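Local coordinates for cellulose hydrolase (Bacillus licheniformis, PDB 4YZT), which probably hydrolyses internal beta-1,4-glucosidic bonds of cellulose, as a three-module family 5 endoglucanase that binds cellotetraose in its catalytic barrel, at residues I352-L361 and G388-A399; A337-K348 and Q424-D433. One frame throughout, in Å; residues are numbered along the deposited sequence.

Interaction 1. Residues I352-L361 and G388-A399; sequences ISDQTVDIQL and GKTVSIKASCLA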
loop_
_atom_site.group_PDB
_atom_site.type_symbol
_atom_site.label_atom_id
_atom_site.label_comp_id
_atom_site.label_asym_id
_atom_site.label_seq_id
_atom_site.Cartn_x
_atom_site.Cartn_y
_atom_site.Cartn_z
ATOM N N ILE A 352 -35.522 13.290 0.338
ATOM C CA ILE A 352 -34.764 12.507 1.307
ATOM C C ILE A 352 -35.626 11.413 1.932
ATOM O O ILE A 352 -36.762 11.657 2.336
ATOM C CB ILE A 352 -34.173 13.401 2.404
ATOM C CG1 ILE A 352 -33.246 14.442 1.773
ATOM C CG2 ILE A 352 -33.414 12.572 3.427
ATOM C CD1 ILE A 352 -32.779 15.503 2.737
ATOM N N SER A 353 -35.079 10.202 1.990
ATOM C CA SER A 353 -35.782 9.075 2.587
ATOM C C SER A 353 -34.853 8.379 3.554
ATOM O O SER A 353 -33.670 8.722 3.635
ATOM C CB SER A 353 -36.274 8.101 1.514
ATOM O OG SER A 353 -35.185 7.549 0.794
ATOM N N ASP A 354 -35.379 7.405 4.291
ATOM C CA ASP A 354 -34.551 6.651 5.223
ATOM C C ASP A 354 -33.398 6.000 4.466
ATOM O O ASP A 354 -33.542 5.610 3.305
ATOM C CB ASP A 354 -35.376 5.600 5.963
ATOM C CG ASP A 354 -36.455 6.214 6.838
ATOM O OD1 ASP A 354 -36.392 7.432 7.100
ATOM O OD2 ASP A 354 -37.370 5.479 7.258
ATOM N N GLN A 355 -32.249 5.908 5.132
ATOM C CA GLN A 355 -31.036 5.385 4.526
ATOM C C GLN A 355 -30.584 4.105 5.209
ATOM O O GLN A 355 -30.427 4.079 6.422
ATOM C CB GLN A 355 -29.913 6.416 4.606
ATOM C CG GLN A 355 -28.590 5.901 4.095
ATOM C CD GLN A 355 -28.636 5.612 2.611
ATOM O OE1 GLN A 355 -29.280 6.344 1.845
ATOM N NE2 GLN A 355 -27.965 4.539 2.192
ATOM N N THR A 356 -30.359 3.057 4.430
ATOM C CA THR A 356 -29.895 1.798 4.991
ATOM C C THR A 356 -28.375 1.724 4.953
ATOM O O THR A 356 -27.741 2.076 3.950
ATOM C CB THR A 356 -30.518 0.588 4.249
ATOM O OG1 THR A 356 -31.936 0.577 4.475
ATOM C CG2 THR A 356 -29.939 -0.729 4.753
ATOM N N VAL A 357 -27.798 1.302 6.076
ATOM C CA VAL A 357 -26.378 1.004 6.167
ATOM C C VAL A 357 -26.236 -0.450 6.590
ATOM O O VAL A 357 -26.718 -0.839 7.653
ATOM C CB VAL A 357 -25.650 1.912 7.182
ATOM C CG1 VAL A 357 -24.145 1.676 7.143
ATOM C CG2 VAL A 357 -25.953 3.372 6.911
ATOM N N ASP A 358 -25.597 -1.257 5.749
ATOM C CA ASP A 358 -25.355 -2.656 6.070
ATOM C C ASP A 358 -24.014 -2.823 6.775
ATOM O O ASP A 358 -23.033 -2.169 6.428
ATOM C CB ASP A 358 -25.395 -3.518 4.805
ATOM C CG ASP A 358 -26.773 -3.546 4.161
ATOM O OD1 ASP A 358 -27.776 -3.744 4.886
ATOM O OD2 ASP A 358 -26.850 -3.376 2.926
ATOM N N ILE A 359 -23.970 -3.709 7.763
ATOM C CA ILE A 359 -22.737 -3.938 8.516
ATOM C C ILE A 359 -22.289 -5.399 8.446
ATOM O O ILE A 359 -23.024 -6.299 8.855
ATOM C CB ILE A 359 -22.906 -3.539 9.999
ATOM C CG1 ILE A 359 -23.558 -2.158 10.126
ATOM C CG2 ILE A 359 -21.566 -3.576 10.725
ATOM C CD1 ILE A 359 -23.768 -1.737 11.564
ATOM N N GLN A 360 -21.094 -5.628 7.909
ATOM C CA GLN A 360 -20.415 -6.914 8.049
ATOM C C GLN A 360 -19.755 -6.937 9.429
ATOM O O GLN A 360 -18.643 -6.429 9.607
ATOM C CB GLN A 360 -19.393 -7.123 6.921
ATOM C CG GLN A 360 -18.547 -8.385 7.026
ATOM C CD GLN A 360 -17.610 -8.563 5.841
ATOM O OE1 GLN A 360 -17.891 -8.095 4.735
ATOM N NE2 GLN A 360 -16.492 -9.233 6.066
ATOM N N LEU A 361 -20.463 -7.512 10.398
ATOM C CA LEU A 361 -20.076 -7.434 11.805
ATOM C C LEU A 361 -18.770 -8.161 12.103
ATOM O O LEU A 361 -17.987 -7.708 12.934
ATOM C CB LEU A 361 -21.191 -7.994 12.683
ATOM C CG LEU A 361 -22.438 -7.119 12.771
ATOM C CD1 LEU A 361 -23.562 -7.865 13.474
ATOM C CD2 LEU A 361 -22.124 -5.820 13.501
ATOM N N GLY A 388 -28.788 -7.084 14.194
ATOM C CA GLY A 388 -27.857 -6.024 14.520
ATOM C C GLY A 388 -26.852 -5.760 13.413
ATOM O O GLY A 388 -25.745 -5.288 13.670
ATOM N N LYS A 389 -27.221 -6.072 12.177
ATOM C CA LYS A 389 -26.300 -5.859 11.067
ATOM C C LYS A 389 -26.893 -4.960 9.988
ATOM O O LYS A 389 -26.318 -4.818 8.906
ATOM C CB LYS A 389 -25.876 -7.197 10.458
ATOM C CG LYS A 389 -27.015 -8.077 9.979
ATOM C CD LYS A 389 -26.499 -9.455 9.563
ATOM C CE LYS A 389 -27.634 -10.337 9.050
ATOM N NZ LYS A 389 -27.173 -11.706 8.689
ATOM N N THR A 390 -28.046 -4.367 10.286
ATOM C CA THR A 390 -28.704 -3.465 9.349
ATOM C C THR A 390 -29.232 -2.255 10.096
ATOM O O THR A 390 -30.074 -2.385 10.983
ATOM C CB THR A 390 -29.865 -4.144 8.612
ATOM O OG1 THR A 390 -29.562 -5.529 8.410
ATOM C CG2 THR A 390 -30.115 -3.467 7.270
ATOM N N VAL A 391 -28.731 -1.083 9.730
ATOM C CA VAL A 391 -29.110 0.153 10.388
ATOM C C VAL A 391 -29.918 1.039 9.440
ATOM O O VAL A 391 -29.540 1.237 8.289
ATOM C CB VAL A 391 -27.864 0.907 10.887
ATOM C CG1 VAL A 391 -28.202 2.341 11.262
ATOM C CG2 VAL A 391 -27.227 0.159 12.063
ATOM N N SER A 392 -31.045 1.548 9.923
ATOM C CA SER A 392 -31.830 2.497 9.149
ATOM C C SER A 392 -31.711 3.895 9.744
ATOM O O SER A 392 -32.267 4.168 10.806
ATOM C CB SER A 392 -33.295 2.076 9.101
ATOM O OG SER A 392 -34.086 3.088 8.500
ATOM N N ILE A 393 -30.975 4.774 9.070
ATOM C CA ILE A 393 -30.900 6.165 9.496
ATOM C C ILE A 393 -32.151 6.875 8.991
ATOM O O ILE A 393 -32.380 6.923 7.783
ATOM C CB ILE A 393 -29.643 6.878 8.952
ATOM C CG1 ILE A 393 -28.392 6.005 9.118
ATOM C CG2 ILE A 393 -29.470 8.241 9.614
ATOM C CD1 ILE A 393 -27.879 5.929 10.534
ATOM N N LYS A 394 -32.957 7.413 9.904
ATOM C CA LYS A 394 -34.228 8.042 9.533
ATOM C C LYS A 394 -34.035 9.331 8.741
ATOM O O LYS A 394 -33.075 10.069 8.952
ATOM C CB LYS A 394 -35.077 8.319 10.779
ATOM C CG LYS A 394 -35.429 7.065 11.564
ATOM C CD LYS A 394 -35.915 5.955 10.636
ATOM C CE LYS A 394 -36.021 4.631 11.371
ATOM N NZ LYS A 394 -36.259 3.467 10.467
ATOM N N ALA A 395 -34.962 9.576 7.818
ATOM C CA ALA A 395 -34.902 10.715 6.905
ATOM C C ALA A 395 -34.808 12.046 7.648
ATOM O O ALA A 395 -34.043 12.927 7.271
ATOM C CB ALA A 395 -36.118 10.711 5.991
ATOM N N SER A 396 -35.583 12.180 8.715
ATOM C CA SER A 396 -35.557 13.393 9.511
ATOM C C SER A 396 -34.182 13.642 10.122
ATOM O O SER A 396 -33.736 14.787 10.196
ATOM C CB SER A 396 -36.627 13.318 10.599
ATOM O OG SER A 396 -36.690 12.007 11.128
ATOM N N CYS A 397 -33.505 12.577 10.546
ATOM C CA CYS A 397 -32.151 12.722 11.067
ATOM C C CYS A 397 -31.186 13.141 9.957
ATOM O O CYS A 397 -30.398 14.067 10.138
ATOM C CB CYS A 397 -31.674 11.421 11.728
ATOM S SG CYS A 397 -29.924 11.429 12.221
ATOM N N LEU A 398 -31.253 12.474 8.807
ATOM C CA LEU A 398 -30.416 12.840 7.661
ATOM C C LEU A 398 -30.557 14.308 7.279
ATOM O O LEU A 398 -29.572 14.965 6.944
ATOM C CB LEU A 398 -30.755 11.986 6.440
ATOM C CG LEU A 398 -30.154 10.595 6.332
ATOM C CD1 LEU A 398 -30.732 9.919 5.105
ATOM C CD2 LEU A 398 -28.635 10.683 6.236
ATOM N N ALA A 399 -31.789 14.810 7.314
ATOM C CA ALA A 399 -32.063 16.194 6.941
ATOM C C ALA A 399 -31.318 17.158 7.857
ATOM O O ALA A 399 -30.747 18.143 7.400
ATOM C CB ALA A 399 -33.556 16.471 6.975
HETATM O O HOH W 1 -34.006 2.229 5.774
HETATM O O HOH W 2 -27.376 -6.052 6.465
#

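Interaction 2. Residues A337-K348 and Q424-D433; sequences AIIKPADLFIKK and QVMDIILYDD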
loop_
_atom_site.group_PDB
_atom_site.type_symbol
_atom_site.label_atom_id
_atom_site.label_comp_id
_atom_site.label_asym_id
_atom_site.label_seq_id
_atom_site.Cartn_x
_atom_site.Cartn_y
_atom_site.Cartn_z
ATOM N N ALA A 337 -15.546 -4.708 12.189
ATOM C CA ALA A 337 -16.799 -4.571 11.465
ATOM C C ALA A 337 -16.597 -3.617 10.276
ATOM O O ALA A 337 -15.828 -2.654 10.359
ATOM C CB ALA A 337 -17.899 -4.075 12.398
ATOM N N ILE A 338 -17.275 -3.901 9.167
ATOM C CA ILE A 338 -17.170 -3.072 7.974
ATOM C C ILE A 338 -18.570 -2.612 7.542
ATOM O O ILE A 338 -19.468 -3.444 7.339
ATOM C CB ILE A 338 -16.485 -3.838 6.808
ATOM C CG1 ILE A 338 -15.135 -4.424 7.247
ATOM C CG2 ILE A 338 -16.309 -2.923 5.610
ATOM C CD1 ILE A 338 -14.052 -3.377 7.539
ATOM N N ILE A 339 -18.768 -1.294 7.442
ATOM C CA ILE A 339 -20.044 -0.741 6.983
ATOM C C ILE A 339 -20.076 -0.489 5.470
ATOM O O ILE A 339 -19.036 -0.247 4.844
ATOM C CB ILE A 339 -20.391 0.595 7.701
ATOM C CG1 ILE A 339 -19.417 1.703 7.293
ATOM C CG2 ILE A 339 -20.427 0.400 9.214
ATOM C CD1 ILE A 339 -19.804 3.084 7.815
ATOM N N LYS A 340 -21.280 -0.556 4.896
ATOM C CA LYS A 340 -21.518 -0.224 3.486
ATOM C C LYS A 340 -22.859 0.496 3.364
ATOM O O LYS A 340 -23.900 -0.072 3.698
ATOM C CB LYS A 340 -21.511 -1.486 2.616
ATOM C CG LYS A 340 -21.288 -1.236 1.134
ATOM C CD LYS A 340 -21.133 -2.542 0.358
ATOM C CE LYS A 340 -20.824 -2.272 -1.116
ATOM N NZ LYS A 340 -20.846 -3.523 -1.922
ATOM N N PRO A 341 -22.851 1.745 2.869
ATOM C CA PRO A 341 -21.701 2.456 2.311
ATOM C C PRO A 341 -20.861 3.151 3.368
ATOM O O PRO A 341 -21.355 3.429 4.459
ATOM C CB PRO A 341 -22.358 3.491 1.384
ATOM C CG PRO A 341 -23.636 3.830 2.088
ATOM C CD PRO A 341 -24.086 2.551 2.788
ATOM N N ALA A 342 -19.613 3.447 3.033
ATOM C CA ALA A 342 -18.752 4.242 3.897
ATOM C C ALA A 342 -18.857 5.718 3.539
ATOM O O ALA A 342 -18.607 6.588 4.369
ATOM C CB ALA A 342 -17.309 3.769 3.795
ATOM N N ASP A 343 -19.195 5.989 2.282
ATOM C CA ASP A 343 -19.462 7.347 1.820
ATOM C C ASP A 343 -20.900 7.449 1.347
ATOM O O ASP A 343 -21.297 6.772 0.395
ATOM C CB ASP A 343 -18.514 7.736 0.686
ATOM C CG ASP A 343 -17.189 8.281 1.182
ATOM O OD1 ASP A 343 -17.154 8.955 2.237
ATOM O OD2 ASP A 343 -16.170 8.047 0.500
ATOM N N LEU A 344 -21.688 8.292 2.003
ATOM C CA LEU A 344 -23.070 8.472 1.597
ATOM C C LEU A 344 -23.225 9.774 0.804
ATOM O O LEU A 344 -23.050 10.860 1.355
ATOM C CB LEU A 344 -23.987 8.462 2.818
ATOM C CG LEU A 344 -25.467 8.683 2.521
ATOM C CD1 LEU A 344 -25.943 7.575 1.589
ATOM C CD2 LEU A 344 -26.271 8.701 3.811
ATOM N N PHE A 345 -23.541 9.650 -0.487
ATOM C CA PHE A 345 -23.727 10.796 -1.376
ATOM C C PHE A 345 -25.202 11.189 -1.492
ATOM O O PHE A 345 -26.043 10.375 -1.872
ATOM C CB PHE A 345 -23.174 10.496 -2.776
ATOM C CG PHE A 345 -21.675 10.393 -2.839
ATOM C CD1 PHE A 345 -20.897 11.515 -3.099
ATOM C CD2 PHE A 345 -21.040 9.176 -2.648
ATOM C CE1 PHE A 345 -19.504 11.414 -3.171
ATOM C CE2 PHE A 345 -19.656 9.076 -2.714
ATOM C CZ PHE A 345 -18.892 10.189 -2.980
ATOM N N ILE A 346 -25.515 12.434 -1.158
ATOM C CA ILE A 346 -26.874 12.944 -1.289
ATOM C C ILE A 346 -26.854 14.124 -2.265
ATOM O O ILE A 346 -26.084 15.068 -2.087
ATOM C CB ILE A 346 -27.456 13.369 0.094
ATOM C CG1 ILE A 346 -27.674 12.132 0.970
ATOM C CG2 ILE A 346 -28.768 14.132 -0.068
ATOM C CD1 ILE A 346 -27.885 12.448 2.416
ATOM N N LYS A 347 -27.685 14.069 -3.300
ATOM C CA LYS A 347 -27.666 15.126 -4.298
ATOM C C LYS A 347 -28.477 16.321 -3.831
ATOM O O LYS A 347 -29.562 16.166 -3.262
ATOM C CB LYS A 347 -28.203 14.625 -5.636
ATOM C CG LYS A 347 -28.096 15.637 -6.767
ATOM C CD LYS A 347 -28.293 14.964 -8.104
ATOM C CE LYS A 347 -28.168 15.951 -9.253
ATOM N NZ LYS A 347 -28.382 15.282 -10.559
ATOM N N LYS A 348 -27.932 17.512 -4.068
ATOM C CA LYS A 348 -28.602 18.756 -3.747
ATOM C C LYS A 348 -29.995 18.767 -4.355
ATOM O O LYS A 348 -30.153 18.564 -5.556
ATOM C CB LYS A 348 -27.785 19.944 -4.269
ATOM C CG LYS A 348 -28.104 21.279 -3.633
ATOM C CD LYS A 348 -26.904 22.210 -3.769
ATOM C CE LYS A 348 -27.202 23.603 -3.250
ATOM N NZ LYS A 348 -26.021 24.498 -3.430
ATOM N N GLN A 424 -16.056 2.471 12.644
ATOM C CA GLN A 424 -16.277 2.803 11.243
ATOM C C GLN A 424 -16.814 4.231 11.168
ATOM O O GLN A 424 -17.646 4.631 11.987
ATOM C CB GLN A 424 -17.251 1.814 10.614
ATOM C CG GLN A 424 -16.688 0.412 10.441
ATOM C CD GLN A 424 -15.854 0.291 9.185
ATOM O OE1 GLN A 424 -16.383 0.208 8.075
ATOM N NE2 GLN A 424 -14.546 0.317 9.348
ATOM N N VAL A 425 -16.325 4.996 10.200
ATOM C CA VAL A 425 -16.765 6.380 10.006
ATOM C C VAL A 425 -17.420 6.593 8.636
ATOM O O VAL A 425 -16.785 6.389 7.604
ATOM C CB VAL A 425 -15.591 7.357 10.129
ATOM C CG1 VAL A 425 -16.060 8.789 9.863
ATOM C CG2 VAL A 425 -14.914 7.222 11.490
ATOM N N MET A 426 -18.682 7.012 8.624
ATOM C CA MET A 426 -19.394 7.263 7.373
ATOM C C MET A 426 -19.493 8.760 7.072
ATOM O O MET A 426 -20.047 9.518 7.868
ATOM C CB MET A 426 -20.797 6.649 7.434
ATOM C CG MET A 426 -21.579 6.706 6.129
ATOM S SD MET A 426 -23.236 6.008 6.293
ATOM C CE MET A 426 -24.067 7.321 7.156
ATOM N N ASP A 427 -18.961 9.187 5.928
ATOM C CA ASP A 427 -19.090 10.581 5.519
ATOM C C ASP A 427 -20.456 10.801 4.888
ATOM O O ASP A 427 -20.897 10.002 4.057
ATOM C CB ASP A 427 -17.997 10.976 4.525
ATOM C CG ASP A 427 -16.643 11.194 5.178
ATOM O OD1 ASP A 427 -16.490 10.962 6.393
ATOM O OD2 ASP A 427 -15.714 11.598 4.451
ATOM N N ILE A 428 -21.137 11.864 5.310
ATOM C CA ILE A 428 -22.373 12.277 4.668
ATOM C C ILE A 428 -22.020 13.435 3.733
ATOM O O ILE A 428 -21.650 14.505 4.189
ATOM C CB ILE A 428 -23.436 12.705 5.687
ATOM C CG1 ILE A 428 -23.658 11.601 6.723
ATOM C CG2 ILE A 428 -24.727 13.103 4.963
ATOM C CD1 ILE A 428 -25.009 10.935 6.658
ATOM N N ILE A 429 -22.127 13.203 2.432
ATOM C CA ILE A 429 -21.603 14.128 1.440
ATOM C C ILE A 429 -22.703 14.737 0.582
ATOM O O ILE A 429 -23.432 14.017 -0.103
ATOM C CB ILE A 429 -20.598 13.422 0.505
ATOM C CG1 ILE A 429 -19.516 12.701 1.315
ATOM C CG2 ILE A 429 -19.998 14.416 -0.483
ATOM C CD1 ILE A 429 -18.600 11.815 0.462
ATOM N N LEU A 430 -22.822 16.060 0.615
ATOM C CA LEU A 430 -23.704 16.757 -0.308
ATOM C C LEU A 430 -22.995 17.010 -1.634
ATOM O O LEU A 430 -21.889 17.544 -1.650
ATOM C CB LEU A 430 -24.170 18.087 0.292
ATOM C CG LEU A 430 -25.232 18.892 -0.470
ATOM C CD1 LEU A 430 -26.554 18.135 -0.508
ATOM C CD2 LEU A 430 -25.425 20.269 0.175
ATOM N N TYR A 431 -23.620 16.634 -2.742
ATOM C CA TYR A 431 -23.011 16.892 -4.050
ATOM C C TYR A 431 -24.012 17.471 -5.022
ATOM O O TYR A 431 -25.224 17.464 -4.769
ATOM C CB TYR A 431 -22.391 15.623 -4.648
ATOM C CG TYR A 431 -23.362 14.713 -5.371
ATOM C CD1 TYR A 431 -24.110 13.774 -4.674
ATOM C CD2 TYR A 431 -23.520 14.783 -6.751
ATOM C CE1 TYR A 431 -24.989 12.936 -5.325
ATOM C CE2 TYR A 431 -24.404 13.950 -7.413
ATOM C CZ TYR A 431 -25.129 13.023 -6.694
ATOM O OH TYR A 431 -26.007 12.197 -7.348
ATOM N N ASP A 432 -23.486 18.001 -6.124
ATOM C CA ASP A 432 -24.301 18.525 -7.208
ATOM C C ASP A 432 -23.580 18.195 -8.508
ATOM O O ASP A 432 -22.435 17.729 -8.471
ATOM C CB ASP A 432 -24.516 20.030 -7.055
ATOM C CG ASP A 432 -25.836 20.490 -7.637
ATOM O OD1 ASP A 432 -26.477 19.707 -8.375
ATOM O OD2 ASP A 432 -26.236 21.632 -7.349
ATOM N N ASP A 433 -24.240 18.410 -9.644
ATOM C CA ASP A 433 -23.622 18.145 -10.945
ATOM C C ASP A 433 -22.278 18.884 -11.040
ATOM O O ASP A 433 -22.209 20.087 -10.805
ATOM C CB ASP A 433 -24.526 18.594 -12.105
ATOM C CG ASP A 433 -25.932 17.999 -12.049
ATOM O OD1 ASP A 433 -26.085 16.779 -11.828
ATOM O OD2 ASP A 433 -26.893 18.769 -12.247
HETATM O O HOH W 3 -13.915 -1.313 11.736
HETATM O O HOH W 4 -26.457 12.482 -10.069
HETATM O O HOH W 5 -29.295 19.746 -8.256
HETATM O O HOH W 6 -25.132 23.672 -6.391
#

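Interaction 1. Residues I352-L361 and G388-A399
D354 reaches across to the start of helix 395-401, where its OD1 accepts the backbone N-H of A395 at 2.7 Å. With CG anti to its carbonyl carbon (chi1 -64°), the carboxylate swings over K394; OD1 is met on its anti side, 20° out of the carboxylate plane. OD2 comes near K394 CD, the two side chains crossing at a slant. NZ is held mainly by hydrogen bonds to S392 OG and T383 OG1, with a long salt bridge to D354 OD2 adding to them. Ahead of the strand, I352 lays CG2 against L398 CB (4.1 Å), while L398 CD1 touches Q355 CB at 3.6 Å.

Four backbone bonds join the antiparallel strands 355-360 and 390-393, with Q355-I393 and V357-V391 as hydrogen-bonded pairs, and I359 N to K389 O adds a fifth just before 390-393. On the buried face I359 CD1 touches V391 CG2 (4.0 Å), and V357 CG2 meets I393 CG1. On the other face the methyls of T356 and T390 meet, CG2 to CG2, at 3.7 Å. Each hydroxyl binds a water: one shared by T356 OG1 and S392 OG, the other by T390 OG1, D358 OD1 and K389 O. This antiparallel pairing, running into a short helix whose first N-H is held by an aspartate just ahead of the partner strand, belongs to the immunoglobulin-like beta fold of the X2 module.

Interaction 2. Residues A337-K348 and Q424-D433
L344 and I428 lie side by side at the apolar centre, pointing the same way, with L344 CD2 3.8 Å from I428 CD1. Next along this face, I346 CD1 rests on I428 CG2, and L402 covers both isoleucines. Towards the start of the strands, I339 CD1 packs on M426 CB at 3.7 Å.

On the other face I429 CD1 sits over the F345 ring, offset toward its rim, in a CH-pi contact 4.1 Å from the centroid. F345 CB in turn meets Y431 CD1. Y431 has CG between its backbone N and carbonyl carbon (chi1 83°), which folds the ring back beneath K347; the extended lysine lays CG over that ring face, 4.3 Å from the centroid. P523 touches both aromatic residues.

Backbone bonds of the parallel pairing run from D427 N to A342 O through Y431 N to I346 O, and K348 N continues them onto Y431 O. The polar groups lie farther out. K347 NZ ends in a salt bridge with D433 OD1 (3.0 Å), met on the syn side, while K348 NZ binds G406 and a water shared with D432. D343 and D427 stand side by side, OD1 to OD2 3.7 Å; K280 pairs with both, probably easing their repulsion, and Q413 holds D427 OD1. At the far end Q424, bent at chi2, turns OE1 to I339 N (2.9 Å, 168°), filling in where the strands have spread. Strand 338-347 breaks at P341-A342, the bond before P341 being cis; parallel pairing of the sheet's first and last strands is consistent with the immunoglobulin-like (E-set) fold of the X2 module.

Interactions 1 and 2 have centres about 11 Å apart in one mixed sheet, within the X2 carbohydrate-binding module. Strand 338-347 lies between two partners in the sheet: it pairs in parallel with 424-431 on one side and antiparallel with 355-360 on the other, and 355-360 then passes the sheet on to 390-393. Along the chain the order is 337-348, 352-361, 388-399, 424-433, so interaction 1 falls wholly between the two halves of interaction 2. Backbone pairs D358-K340 and Q360-I338 join them, and L398 packs against I428. Helix 280-296 of the catalytic barrel touches strand 338-347, so the same sheet also meets the catalytic module.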